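Local structure of Phenylalanine/tyrosine ammonia-lyase (Rhodosporidium toruloides, 1Y2M) at residues 545-550 against 634-639; 450-455 against 532-537; 578-583 against 605-610. The protein catalyses the non-oxidative deamination of L-phenylalanine and L-tyrosine to trans-cinnamate and p-coumarate, the commitment step of phenylpropanoid metabolism, as a homotetramer. All blocks are in the same frame, centred on the assembly; numbering follows the deposited sequence.

Contact 1 (545-550 against 634-639); sequences KKQFGP and ISLTRQ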
loop_
_atom_site.group_PDB
_atom_site.type_symbol
_atom_site.label_atom_id
_atom_site.label_comp_id
_atom_site.label_asym_id
_atom_site.label_seq_id
_atom_site.Cartn_x
_atom_site.Cartn_y
_atom_site.Cartn_z
ATOM N N LYS B 545 -34.712 30.056 -21.047
ATOM C CA LYS B 545 -34.677 31.322 -20.327
ATOM C C LYS B 545 -34.810 32.532 -21.289
ATOM O O LYS B 545 -35.437 33.541 -20.942
ATOM C CB LYS B 545 -33.400 31.424 -19.497
ATOM C CG LYS B 545 -33.417 30.552 -18.277
ATOM C CD LYS B 545 -32.102 30.608 -17.515
ATOM C CE LYS B 545 -32.197 29.766 -16.223
ATOM N NZ LYS B 545 -30.975 29.912 -15.366
ATOM N N LYS B 546 -34.247 32.444 -22.495
ATOM C CA LYS B 546 -34.392 33.554 -23.459
ATOM C C LYS B 546 -35.835 33.846 -23.711
ATOM O O LYS B 546 -36.236 35.004 -23.885
ATOM C CB LYS B 546 -33.798 33.210 -24.826
ATOM C CG LYS B 546 -32.323 33.288 -24.957
ATOM C CD LYS B 546 -31.954 32.840 -26.377
ATOM C CE LYS B 546 -30.458 33.009 -26.645
ATOM N NZ LYS B 546 -30.036 32.257 -27.885
ATOM N N GLN B 547 -36.619 32.780 -23.822
ATOM C CA GLN B 547 -38.036 32.941 -24.122
ATOM C C GLN B 547 -38.894 33.120 -22.890
ATOM O O GLN B 547 -39.896 33.815 -22.914
ATOM C CB GLN B 547 -38.527 31.724 -24.863
ATOM C CG GLN B 547 -38.125 31.766 -26.314
ATOM C CD GLN B 547 -39.018 30.893 -27.112
ATOM O OE1 GLN B 547 -40.217 31.206 -27.350
ATOM N NE2 GLN B 547 -38.476 29.780 -27.518
ATOM N N PHE B 548 -38.501 32.489 -21.798
ATOM C CA PHE B 548 -39.352 32.532 -20.638
ATOM C C PHE B 548 -39.295 33.825 -19.831
ATOM O O PHE B 548 -40.327 34.260 -19.283
ATOM C CB PHE B 548 -39.156 31.326 -19.736
ATOM C CG PHE B 548 -40.366 31.065 -18.878
ATOM C CD1 PHE B 548 -41.625 30.893 -19.467
ATOM C CD2 PHE B 548 -40.256 31.055 -17.536
ATOM C CE1 PHE B 548 -42.749 30.694 -18.697
ATOM C CE2 PHE B 548 -41.364 30.859 -16.746
ATOM C CZ PHE B 548 -42.621 30.673 -17.317
ATOM N N GLY B 549 -38.118 34.458 -19.772
ATOM C CA GLY B 549 -38.015 35.804 -19.169
ATOM C C GLY B 549 -39.090 36.784 -19.625
ATOM O O GLY B 549 -39.816 37.368 -18.804
ATOM N N PRO B 550 -39.197 37.021 -20.936
ATOM C CA PRO B 550 -40.264 37.828 -21.484
ATOM C C PRO B 550 -41.686 37.335 -21.212
ATOM O O PRO B 550 -42.612 38.140 -21.008
ATOM C CB PRO B 550 -39.967 37.803 -22.993
ATOM C CG PRO B 550 -38.508 37.642 -23.048
ATOM C CD PRO B 550 -38.193 36.673 -21.966
ATOM N N ILE B 634 -44.453 24.808 -19.024
ATOM C CA ILE B 634 -44.482 23.420 -19.428
ATOM C C ILE B 634 -44.451 23.326 -20.979
ATOM O O ILE B 634 -43.626 22.599 -21.564
ATOM C CB ILE B 634 -45.722 22.725 -18.849
ATOM C CG1 ILE B 634 -45.572 22.637 -17.297
ATOM C CG2 ILE B 634 -45.896 21.318 -19.469
ATOM C CD1 ILE B 634 -46.817 22.360 -16.520
ATOM N N SER B 635 -45.317 24.082 -21.642
ATOM C CA SER B 635 -45.315 24.109 -23.110
ATOM C C SER B 635 -44.032 24.608 -23.665
ATOM O O SER B 635 -43.516 24.039 -24.620
ATOM C CB SER B 635 -46.437 24.987 -23.671
ATOM O OG SER B 635 -47.648 24.584 -23.080
ATOM N N LEU B 636 -43.510 25.695 -23.126
ATOM C CA LEU B 636 -42.266 26.223 -23.658
ATOM C C LEU B 636 -41.100 25.212 -23.518
ATOM O O LEU B 636 -40.286 25.039 -24.418
ATOM C CB LEU B 636 -41.921 27.528 -22.966
ATOM C CG LEU B 636 -40.654 28.282 -23.391
ATOM C CD1 LEU B 636 -40.619 28.533 -24.910
ATOM C CD2 LEU B 636 -40.597 29.615 -22.667
ATOM N N THR B 637 -41.027 24.540 -22.371
ATOM C CA THR B 637 -40.006 23.531 -22.163
ATOM C C THR B 637 -40.101 22.455 -23.244
ATOM O O THR B 637 -39.098 22.076 -23.842
ATOM C CB THR B 637 -40.163 22.882 -20.772
ATOM O OG1 THR B 637 -39.959 23.866 -19.772
ATOM C CG2 THR B 637 -39.148 21.783 -20.581
ATOM N N ARG B 638 -41.310 21.979 -23.495
ATOM C CA ARG B 638 -41.481 20.910 -24.475
ATOM C C ARG B 638 -41.025 21.404 -25.854
ATOM O O ARG B 638 -40.364 20.670 -26.606
ATOM C CB ARG B 638 -42.927 20.428 -24.491
ATOM C CG ARG B 638 -43.291 19.690 -23.231
ATOM C CD ARG B 638 -44.599 18.941 -23.349
ATOM N NE ARG B 638 -44.986 18.251 -22.109
ATOM C CZ ARG B 638 -46.134 18.427 -21.468
ATOM N NH1 ARG B 638 -47.064 19.256 -21.936
ATOM N NH2 ARG B 638 -46.365 17.726 -20.363
ATOM N N GLN B 639 -41.340 22.663 -26.174
ATOM C CA GLN B 639 -40.999 23.191 -27.508
ATOM C C GLN B 639 -39.503 23.392 -27.684
ATOM O O GLN B 639 -38.932 23.012 -28.717
ATOM C CB GLN B 639 -41.833 24.407 -27.917
ATOM C CG GLN B 639 -41.600 25.737 -27.303
ATOM C CD GLN B 639 -42.646 26.810 -27.833
ATOM O OE1 GLN B 639 -43.842 26.514 -27.990
ATOM N NE2 GLN B 639 -42.179 28.026 -28.092
#
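Leu636 wedges between Gln547 and Phe548 in an antiparallel helix-helix contact, where helix 619-646 runs back along the long helix 506-560. The two short segments approach to 10.5 Å between their axes, with 160° between their directions, and Phe548 and Leu636 are the residues whose CA atoms come nearest. The isobutyl end of Leu636 reaches across to the other helix because its CG points away from the backbone N (chi1 -179°); CD1 takes the amide end of Gln547, while CD2 sits between Gln547 CB and Phe548. Leu636 CD1 lies 3.6 Å from Gln547 NE2, with Gln547 CD and OE1 at practically the same separation, so the methyl meets the carboxamide as a whole and not one of its ends. Leu636 CD2 approaches the ring obliquely, 3.6 Å from Phe548 CD1, and lies 3.7 Å from both Phe548 CB and Gln547 CB. Leu636 CD2 also reaches the backbone, 3.7 Å from Phe548 N. One turn beyond Leu636, Gln639 extends at about a right angle to Gln547; its NE2 remains 3.8 Å from Gln547 OE1, with the amide planes 44° apart, and no hydrogen bond forms between them. On the buried side Phe548 continues into an aromatic cluster, meeting Trp597 edge-to-face and touching Phe544 and Phe601, so helix 593-611 closes the groove between the pair. The contact is thus graded across its width, from Phe548 and Leu636 in the interior to the two exposed glutamines at the outer rim. With no hydrogen bond or salt bridge between the segments, the pairing rests on dispersion and on burial of leucine and phenylalanine carbon, while the loosely apposed amides are probably served by solvent.

Contact 2 (450-455 against 532-537); sequences RGLPSC and LQAIDL
Leu452 and Pro453 present their side chains to the same side of helix 506-560, the leucine to Ala534 and the proline to Leu537, one helical turn further on. Leu452 straddles the Ala534 position with its two branches: CD1 lies 4.1 Å from Ala534 CB, whereas CD2 comes down on the backbone, 3.7 Å from Ala534 O. Leu452 CD2 also makes a looser approach to Leu537, at 4.4 Å from Leu537 CB. With CG anti to the carbonyl carbon (chi1 -74°), the Leu452 chain is thrown forward from the loop and its forked end arrives against the helix. Pro453 offers the CG and CD side of its ring. Leu537 CD1 lies 3.8 Å from Pro453 CG and 3.9 Å from Pro453 CD, and the two side chains are inclined to each other, neither aligned nor perpendicular. Pro453 CD also faces the root of the leucine, 4.1 Å from Leu537 CB, so the CG-CD part of Pro453 spans Leu537 from CB to CD1. Met443, at the end of helix 416-443, covers both Leu452 and Ala534 and adds to the apolar layer. Polar groups of the loop are tied down nearby: Arg538 NH1 and Gln533 NE2 of helix 506-560 hydrogen-bond to Arg450 O and Leu456 O, and Asn589 ND2, from another part of the chain, to Leu452 O. The segment 450-455 belongs to the loop between helices 416-443 and 468-484, and the side chain of Pro453 is about 12 Å from that of Lys468, a cinnamate-binding residue. No hydrogen bond crosses the contact, which is carbon packing apart from one methyl resting on Ala534 O; the two bonds from helix 506-560 add the directional restraint that such packing lacks and probably help fix how the loop lies on the helix.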
loop_
_atom_site.group_PDB
_atom_site.type_symbol
_atom_site.label_atom_id
_atom_site.label_comp_id
_atom_site.label_asym_id
_atom_site.label_seq_id
_atom_site.Cartn_x
_atom_site.Cartn_y
_atom_site.Cartn_z
ATOM N N ARG B 450 -26.183 23.001 -9.538
ATOM C CA ARG B 450 -26.695 24.289 -10.000
ATOM C C ARG B 450 -27.849 24.108 -10.981
ATOM O O ARG B 450 -27.970 24.806 -11.981
ATOM C CB ARG B 450 -25.513 25.144 -10.515
ATOM C CG ARG B 450 -24.454 25.357 -9.411
ATOM C CD ARG B 450 -23.072 25.802 -9.912
ATOM N N GLY B 451 -28.727 23.159 -10.663
ATOM C CA GLY B 451 -29.964 23.006 -11.399
ATOM C C GLY B 451 -29.954 22.150 -12.657
ATOM O O GLY B 451 -30.950 22.128 -13.387
ATOM N N LEU B 452 -28.863 21.422 -12.887
ATOM C CA LEU B 452 -28.859 20.497 -14.016
ATOM C C LEU B 452 -29.859 19.392 -13.681
ATOM O O LEU B 452 -30.021 19.030 -12.524
ATOM C CB LEU B 452 -27.466 19.881 -14.246
ATOM C CG LEU B 452 -26.417 20.800 -14.878
ATOM C CD1 LEU B 452 -25.011 20.317 -14.728
ATOM C CD2 LEU B 452 -26.795 20.983 -16.379
ATOM N N PRO B 453 -30.496 18.813 -14.698
ATOM C CA PRO B 453 -31.458 17.741 -14.456
ATOM C C PRO B 453 -30.846 16.581 -13.699
ATOM O O PRO B 453 -29.698 16.249 -13.943
ATOM C CB PRO B 453 -31.845 17.306 -15.876
ATOM C CG PRO B 453 -31.656 18.512 -16.682
ATOM C CD PRO B 453 -30.404 19.146 -16.130
ATOM N N SER B 454 -31.614 15.996 -12.789
ATOM C CA SER B 454 -31.198 14.769 -12.081
ATOM C C SER B 454 -30.644 13.724 -13.053
ATOM O O SER B 454 -31.246 13.449 -14.109
ATOM C CB SER B 454 -32.358 14.133 -11.323
ATOM O OG SER B 454 -33.441 14.027 -12.212
ATOM N N CYS B 455 -29.471 13.209 -12.737
ATOM C CA CYS B 455 -28.797 12.164 -13.516
ATOM C C CYS B 455 -28.495 12.574 -14.957
ATOM O O CYS B 455 -28.100 11.751 -15.758
ATOM C CB CYS B 455 -29.584 10.871 -13.531
ATOM S SG CYS B 455 -29.821 10.217 -11.841
ATOM N N LEU B 532 -20.561 16.489 -21.783
ATOM C CA LEU B 532 -21.178 16.929 -23.040
ATOM C C LEU B 532 -22.709 16.897 -22.922
ATOM O O LEU B 532 -23.377 17.814 -23.399
ATOM C CB LEU B 532 -20.737 16.037 -24.205
ATOM C CG LEU B 532 -19.244 16.074 -24.441
ATOM C CD1 LEU B 532 -18.870 15.008 -25.424
ATOM C CD2 LEU B 532 -18.733 17.479 -24.876
ATOM N N GLN B 533 -23.232 15.857 -22.270
ATOM C CA GLN B 533 -24.676 15.832 -21.969
ATOM C C GLN B 533 -25.066 17.014 -21.134
ATOM O O GLN B 533 -26.063 17.697 -21.444
ATOM C CB GLN B 533 -25.085 14.569 -21.256
ATOM C CG GLN B 533 -26.594 14.528 -20.944
ATOM C CD GLN B 533 -27.488 13.991 -22.062
ATOM O OE1 GLN B 533 -27.080 13.786 -23.216
ATOM N NE2 GLN B 533 -28.771 13.797 -21.709
ATOM N N ALA B 534 -24.290 17.292 -20.083
ATOM C CA ALA B 534 -24.593 18.431 -19.208
ATOM C C ALA B 534 -24.573 19.746 -19.987
ATOM O O ALA B 534 -25.430 20.612 -19.818
ATOM C CB ALA B 534 -23.590 18.477 -18.066
ATOM N N ILE B 535 -23.585 19.887 -20.883
ATOM C CA ILE B 535 -23.463 21.101 -21.729
ATOM C C ILE B 535 -24.727 21.300 -22.596
ATOM O O ILE B 535 -25.257 22.367 -22.718
ATOM C CB ILE B 535 -22.206 21.035 -22.597
ATOM C CG1 ILE B 535 -21.008 21.399 -21.716
ATOM C CG2 ILE B 535 -22.286 21.933 -23.756
ATOM C CD1 ILE B 535 -19.650 21.037 -22.276
ATOM N N ASP B 536 -25.185 20.222 -23.227
ATOM C CA ASP B 536 -26.392 20.301 -24.026
ATOM C C ASP B 536 -27.621 20.639 -23.166
ATOM O O ASP B 536 -28.474 21.400 -23.588
ATOM C CB ASP B 536 -26.540 18.967 -24.738
ATOM C CG ASP B 536 -25.665 18.863 -25.951
ATOM O OD1 ASP B 536 -25.300 19.915 -26.567
ATOM O OD2 ASP B 536 -25.366 17.704 -26.376
ATOM N N LEU B 537 -27.725 20.065 -21.974
ATOM C CA LEU B 537 -28.864 20.369 -21.082
ATOM C C LEU B 537 -28.813 21.812 -20.581
ATOM O O LEU B 537 -29.858 22.513 -20.432
ATOM C CB LEU B 537 -28.920 19.393 -19.914
ATOM C CG LEU B 537 -29.255 17.937 -20.309
ATOM C CD1 LEU B 537 -29.125 16.994 -19.076
ATOM C CD2 LEU B 537 -30.627 17.849 -20.927
#

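Contact 3 (578-583 against 605-610); sequences NKTLAK and AGTVVE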
loop_
_atom_site.group_PDB
_atom_site.type_symbol
_atom_site.label_atom_id
_atom_site.label_comp_id
_atom_site.label_asym_id
_atom_site.label_seq_id
_atom_site.Cartn_x
_atom_site.Cartn_y
_atom_site.Cartn_z
ATOM N N ASN B 578 -39.019 36.703 -10.349
ATOM C CA ASN B 578 -37.854 36.081 -10.975
ATOM C C ASN B 578 -36.907 35.481 -9.956
ATOM O O ASN B 578 -36.392 34.367 -10.138
ATOM C CB ASN B 578 -37.104 37.115 -11.848
ATOM C CG ASN B 578 -37.819 37.458 -13.172
ATOM O OD1 ASN B 578 -38.613 36.696 -13.694
ATOM N ND2 ASN B 578 -37.498 38.621 -13.716
ATOM N N LYS B 579 -36.690 36.156 -8.836
ATOM C CA LYS B 579 -35.752 35.648 -7.882
ATOM C C LYS B 579 -36.322 34.410 -7.200
ATOM O O LYS B 579 -35.599 33.457 -6.938
ATOM C CB LYS B 579 -35.421 36.673 -6.830
ATOM C CG LYS B 579 -34.610 37.860 -7.330
ATOM C CD LYS B 579 -33.996 38.765 -6.230
ATOM C CE LYS B 579 -34.538 38.548 -4.827
ATOM N NZ LYS B 579 -33.856 37.408 -4.128
ATOM N N THR B 580 -37.622 34.442 -6.928
ATOM C CA THR B 580 -38.231 33.295 -6.259
ATOM C C THR B 580 -38.204 32.072 -7.186
ATOM O O THR B 580 -37.877 30.942 -6.758
ATOM C CB THR B 580 -39.659 33.621 -5.868
ATOM O OG1 THR B 580 -39.668 34.654 -4.865
ATOM C CG2 THR B 580 -40.428 32.354 -5.379
ATOM N N LEU B 581 -38.555 32.278 -8.446
ATOM C CA LEU B 581 -38.522 31.177 -9.409
ATOM C C LEU B 581 -37.098 30.600 -9.558
ATOM O O LEU B 581 -36.876 29.383 -9.521
ATOM C CB LEU B 581 -39.051 31.629 -10.744
ATOM C CG LEU B 581 -40.532 31.990 -10.839
ATOM C CD1 LEU B 581 -40.752 32.753 -12.138
ATOM C CD2 LEU B 581 -41.397 30.719 -10.755
ATOM N N ALA B 582 -36.103 31.470 -9.676
ATOM C CA ALA B 582 -34.729 30.999 -9.889
ATOM C C ALA B 582 -34.286 30.142 -8.737
ATOM O O ALA B 582 -33.779 29.027 -8.922
ATOM C CB ALA B 582 -33.759 32.183 -10.058
ATOM N N LYS B 583 -34.457 30.663 -7.535
ATOM C CA LYS B 583 -33.956 29.967 -6.363
ATOM C C LYS B 583 -34.678 28.618 -6.210
ATOM O O LYS B 583 -34.048 27.583 -5.947
ATOM C CB LYS B 583 -34.118 30.832 -5.127
ATOM C CG LYS B 583 -33.700 30.153 -3.828
ATOM C CD LYS B 583 -32.993 31.100 -2.822
ATOM C CE LYS B 583 -31.439 30.961 -2.855
ATOM N NZ LYS B 583 -30.744 32.275 -2.646
ATOM N N ALA B 605 -46.518 32.532 -6.261
ATOM C CA ALA B 605 -47.800 33.102 -5.867
ATOM C C ALA B 605 -47.722 33.710 -4.457
ATOM O O ALA B 605 -48.388 34.684 -4.179
ATOM C CB ALA B 605 -48.890 32.030 -5.923
ATOM N N GLY B 606 -46.945 33.058 -3.554
ATOM C CA GLY B 606 -46.671 33.635 -2.225
ATOM C C GLY B 606 -45.984 34.986 -2.334
ATOM O O GLY B 606 -46.341 35.906 -1.619
ATOM N N THR B 607 -45.079 35.115 -3.308
ATOM C CA THR B 607 -44.382 36.396 -3.533
ATOM C C THR B 607 -45.405 37.422 -4.031
ATOM O O THR B 607 -45.434 38.603 -3.598
ATOM C CB THR B 607 -43.215 36.196 -4.514
ATOM O OG1 THR B 607 -42.232 35.313 -3.922
ATOM C CG2 THR B 607 -42.596 37.551 -4.853
ATOM N N VAL B 608 -46.298 36.997 -4.921
ATOM C CA VAL B 608 -47.355 37.891 -5.380
ATOM C C VAL B 608 -48.228 38.412 -4.229
ATOM O O VAL B 608 -48.542 39.599 -4.154
ATOM C CB VAL B 608 -48.243 37.255 -6.466
ATOM C CG1 VAL B 608 -49.418 38.163 -6.861
ATOM C CG2 VAL B 608 -47.392 36.868 -7.687
ATOM N N VAL B 609 -48.613 37.503 -3.308
ATOM C CA VAL B 609 -49.419 37.869 -2.161
ATOM C C VAL B 609 -48.762 39.027 -1.359
ATOM O O VAL B 609 -49.453 39.953 -0.930
ATOM C CB VAL B 609 -49.673 36.658 -1.231
ATOM C CG1 VAL B 609 -50.235 37.095 0.111
ATOM C CG2 VAL B 609 -50.638 35.660 -1.898
ATOM N N GLU B 610 -47.441 38.922 -1.129
ATOM C CA GLU B 610 -46.695 39.938 -0.421
ATOM C C GLU B 610 -46.602 41.229 -1.233
ATOM O O GLU B 610 -46.996 42.298 -0.781
ATOM C CB GLU B 610 -45.287 39.464 -0.098
ATOM C CG GLU B 610 -44.445 40.469 0.640
ATOM C CD GLU B 610 -43.148 39.877 1.199
ATOM O OE1 GLU B 610 -42.982 38.627 1.200
ATOM O OE2 GLU B 610 -42.297 40.672 1.653
#
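Thr580 overlaps Thr607 through their hydroxyls, OG1 to OG1, across a helical hairpin in which helix 570-587 turns through a short connection into helix 593-611. The hairpin probably belongs to the helical shielding region that eukaryotic phenylalanine ammonia-lyases add to the fold they have in common with histidase. A single hydrogen bond joins the segments, 2.8 Å between Thr580 OG1 and Thr607 OG1, and either hydroxyl could donate it. The two side chains run antiparallel and offset, meeting at their hydroxyls. They share one rotamer, with each OG1 anti to its own carbonyl carbon (chi1 -66° in Thr580, -64° in Thr607); this match turns both hydroxyls toward each other in the gap between the helices. Thr580 OG1 is also hydrogen-bonded to Lys576 O one turn earlier in its helix, which gives this oxygen two partners that probably hold the side chain in this rotamer. Deeper in the hairpin Leu581 packs on Ala600, Phe601 and Ala604. The far side of helix 593-611 meets a neighbouring subunit, with Val609 on Val609 of that chain and Ala605 on its Gly606. Around the bond the carbon contacts are few and slightly unequal: Thr607 OG1 lies 3.6 Å from Thr580 CB, whereas Thr580 OG1 is 3.9 Å from Thr607 CB.

Contact 2 is the most deeply set, about 24 Å from the chain's centre, whereas contacts 1 and 3 lie further out, at 39 and 46 Å, and are only partly buried. Contacts 1 and 2 share helix 506-560, their centres 17 Å apart; contact 3 joins two helices that lie, in chain order, between the partners of contact 1. Chemistry follows position: the loop of contact 2 meets its helix almost entirely with carbon, without a hydrogen bond between the segments, contact 1 passes from leucine and phenylalanine to exposed amides, and contact 3 depends on one hydroxyl pair, in a hairpin whose other side faces a second subunit.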